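PDB 4LRU: glyoxalase III (glutathione-independent) from Candida albicans, which converts methylglyoxal to D-lactate in a single step without glutathione, detoxifying the methylglyoxal that the cell itself produces. Local coordinates for residues P156-K161 with G214-G219. Sequence-based numbering, arbitrary orientation.
Sequences PLIKGK and GRIVTG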
ATOM      1  N   PRO A 156      -1.077  19.513   0.043  1.00 22.50           N
ATOM      2  CA  PRO A 156      -1.130  18.063  -0.039  1.00 21.04           C
ATOM      3  C   PRO A 156       0.155  17.488  -0.618  1.00 22.24           C
ATOM      4  O   PRO A 156       0.706  18.024  -1.592  1.00 22.37           O
ATOM      5  CB  PRO A 156      -2.319  17.814  -0.962  1.00 22.90           C
ATOM      6  CG  PRO A 156      -3.226  18.968  -0.675  1.00 25.16           C
ATOM      7  CD  PRO A 156      -2.318  20.144  -0.442  1.00 24.13           C
ATOM      8  N   LEU A 157       0.651  16.434   0.008  1.00 19.72           N
ATOM      9  CA  LEU A 157       1.895  15.818  -0.418  1.00 20.65           C
ATOM     10  C   LEU A 157       1.914  15.464  -1.915  1.00 21.40           C
ATOM     11  O   LEU A 157       2.946  15.589  -2.573  1.00 23.40           O
ATOM     12  CB  LEU A 157       2.163  14.584   0.431  1.00 20.62           C
ATOM     13  CG  LEU A 157       3.576  14.011   0.264  1.00 24.05           C
ATOM     14  CD1 LEU A 157       4.056  13.426   1.583  1.00 30.24           C
ATOM     15  CD2 LEU A 157       3.606  12.957  -0.816  1.00 27.36           C
ATOM     16  N   ILE A 158       0.776  15.032  -2.454  1.00 20.09           N
ATOM     17  CA  ILE A 158       0.697  14.704  -3.873  1.00 20.96           C
ATOM     18  C   ILE A 158       0.122  15.798  -4.751  1.00 20.82           C
ATOM     19  O   ILE A 158      -0.130  15.563  -5.927  1.00 20.08           O
ATOM     20  CB  ILE A 158      -0.037  13.379  -4.140  1.00 21.04           C
ATOM     21  CG1 ILE A 158      -1.509  13.449  -3.710  1.00 20.79           C
ATOM     22  CG2 ILE A 158       0.704  12.247  -3.464  1.00 21.38           C
ATOM     23  CD1 ILE A 158      -2.351  12.273  -4.185  1.00 22.19           C
ATOM     24  N   LYS A 159      -0.035  17.003  -4.225  1.00 22.00           N
ATOM     25  CA  LYS A 159      -0.474  18.117  -5.073  1.00 22.40           C
ATOM     26  C   LYS A 159       0.501  18.272  -6.231  1.00 24.75           C
ATOM     27  O   LYS A 159       1.699  18.366  -6.018  1.00 23.81           O
ATOM     28  CB  LYS A 159      -0.555  19.440  -4.302  1.00 24.18           C
ATOM     29  CG  LYS A 159      -1.063  20.596  -5.151  1.00 26.89           C
ATOM     30  CD  LYS A 159      -1.406  21.825  -4.327  1.00 26.61           C
ATOM     31  CE  LYS A 159      -1.965  22.978  -5.155  1.00 30.42           C
ATOM     32  NZ  LYS A 159      -3.255  22.644  -5.822  1.00 31.61           N
ATOM     33  N   GLY A 160      -0.013  18.307  -7.452  1.00 23.36           N
ATOM     34  CA  GLY A 160       0.829  18.550  -8.624  1.00 23.90           C
ATOM     35  C   GLY A 160       1.674  17.351  -9.046  1.00 24.48           C
ATOM     36  O   GLY A 160       2.516  17.483  -9.950  1.00 26.79           O
ATOM     37  N   LYS A 161       1.434  16.200  -8.417  1.00 23.32           N
ATOM     38  CA  LYS A 161       2.157  14.957  -8.693  1.00 22.55           C
ATOM     39  C   LYS A 161       1.267  14.010  -9.486  1.00 23.93           C
ATOM     40  O   LYS A 161       0.036  14.117  -9.463  1.00 23.84           O
ATOM     41  CB  LYS A 161       2.575  14.260  -7.396  1.00 22.40           C
ATOM     42  CG  LYS A 161       3.433  15.111  -6.474  1.00 24.76           C
ATOM     43  CD  LYS A 161       4.781  15.458  -7.074  1.00 28.73           C
ATOM     44  CE  LYS A 161       5.737  15.909  -5.969  1.00 35.89           C
ATOM     45  NZ  LYS A 161       6.761  16.868  -6.455  1.00 39.74           N
ATOM     46  N   GLY A 214       9.248  11.465  -9.250  1.00 22.35           N
ATOM     47  CA  GLY A 214      10.321  11.713  -8.306  1.00 23.44           C
ATOM     48  C   GLY A 214      10.417  10.582  -7.306  1.00 21.73           C
ATOM     49  O   GLY A 214      10.739   9.453  -7.670  1.00 22.44           O
ATOM     50  N   ARG A 215      10.103  10.888  -6.049  1.00 20.80           N
ATOM     51  CA  ARG A 215      10.187   9.912  -4.960  1.00 19.73           C
ATOM     52  C   ARG A 215       8.802   9.439  -4.503  1.00 20.17           C
ATOM     53  O   ARG A 215       8.619   8.929  -3.394  1.00 20.31           O
ATOM     54  CB  ARG A 215      11.006  10.504  -3.799  1.00 20.11           C
ATOM     55  CG  ARG A 215      12.498  10.627  -4.129  1.00 22.26           C
ATOM     56  CD  ARG A 215      13.269  11.447  -3.112  1.00 22.72           C
ATOM     57  NE  ARG A 215      12.798  12.825  -3.062  1.00 24.12           N
ATOM     58  CZ  ARG A 215      12.066  13.334  -2.080  1.00 23.10           C
ATOM     59  NH1 ARG A 215      11.754  12.591  -1.023  1.00 22.11           N
ATOM     60  NH2 ARG A 215      11.644  14.588  -2.150  1.00 26.01           N
ATOM     61  N   ILE A 216       7.827   9.582  -5.391  1.00 19.23           N
ATOM     62  CA  ILE A 216       6.506   8.988  -5.185  1.00 19.50           C
ATOM     63  C   ILE A 216       6.297   7.918  -6.245  1.00 19.64           C
ATOM     64  O   ILE A 216       6.403   8.191  -7.439  1.00 20.28           O
ATOM     65  CB  ILE A 216       5.406  10.040  -5.320  1.00 20.52           C
ATOM     66  CG1 ILE A 216       5.658  11.167  -4.318  1.00 23.98           C
ATOM     67  CG2 ILE A 216       4.043   9.403  -5.108  1.00 20.01           C
ATOM     68  CD1 ILE A 216       4.736  12.348  -4.473  1.00 28.99           C
ATOM     69  N   VAL A 217       6.018   6.701  -5.795  1.00 19.36           N
ATOM     70  CA  VAL A 217       5.846   5.567  -6.704  1.00 18.58           C
ATOM     71  C   VAL A 217       4.539   4.861  -6.377  1.00 19.16           C
ATOM     72  O   VAL A 217       4.290   4.469  -5.232  1.00 19.59           O
ATOM     73  CB  VAL A 217       7.014   4.573  -6.599  1.00 18.32           C
ATOM     74  CG1 VAL A 217       6.821   3.418  -7.560  1.00 21.10           C
ATOM     75  CG2 VAL A 217       8.330   5.275  -6.854  1.00 20.33           C
ATOM     76  N   THR A 218       3.680   4.719  -7.375  1.00 18.00           N
ATOM     77  CA  THR A 218       2.419   4.030  -7.155  1.00 17.46           C
ATOM     78  C   THR A 218       2.176   2.968  -8.215  1.00 17.60           C
ATOM     79  O   THR A 218       2.696   3.061  -9.327  1.00 18.31           O
ATOM     80  CB  THR A 218       1.246   5.028  -7.154  1.00 16.48           C
ATOM     81  OG1 THR A 218       1.334   5.896  -8.291  1.00 19.38           O
ATOM     82  CG2 THR A 218       1.274   5.887  -5.890  1.00 18.78           C
ATOM     83  N   GLY A 219       1.366   1.967  -7.860  1.00 18.18           N
ATOM     84  CA  GLY A 219       0.956   0.910  -8.785  1.00 17.35           C
ATOM     85  C   GLY A 219      -0.525   0.606  -8.700  1.00 18.27           C
ATOM     86  O   GLY A 219      -1.197   0.973  -7.735  1.00 17.56           O
TER
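Ile216 pushes its CD1 methyl in among the side chains of Leu157, Ile158 and Lys161. Each of the three side chains makes its nearest approach to Ile216 at this one methyl. The tightest is with the aliphatic part of Lys161, whose CG lies 3.7 Å from Ile216 CD1. Lys161 CB, CD and CE also lie close to the same methyl. The lysine chain turns at its second torsion (chi2 -65°), which curls the methylenes around the methyl and carries NZ onward past it. The two side chains meet almost perpendicular to each other. Leu157 approaches with one branch, CD2, at 3.9 Å from Ile216 CD1. These two side chains run past each other in opposite directions. Ile158 also meets Ile216 nearly at right angles, but more loosely, with its CG2 branch 4.2 Å from Ile216 CD1. Glyoxalase III has the DJ-1/PfpI fold, a central beta sheet packed with helices. Strand 216-219 belongs to that sheet, between strands 134-138 and 210-213. The segment 156-161 lies in the loop between the short strands 155-156 and 162-163, which are not part of that sheet. It folds through two overlapping beta turns, which share Ile158 and Lys159. The first, type I, is closed by Lys159 N to Pro156 O at 2.9 Å. The second, type II, is closed by Lys161 N to Ile158 O at 3.0 Å and has Gly160 at a positive phi (76°). Tyr129 of helix 119-130 touches Leu157, Lys161 and Ile216, while Phe145 and Ala197 pack on Ile158.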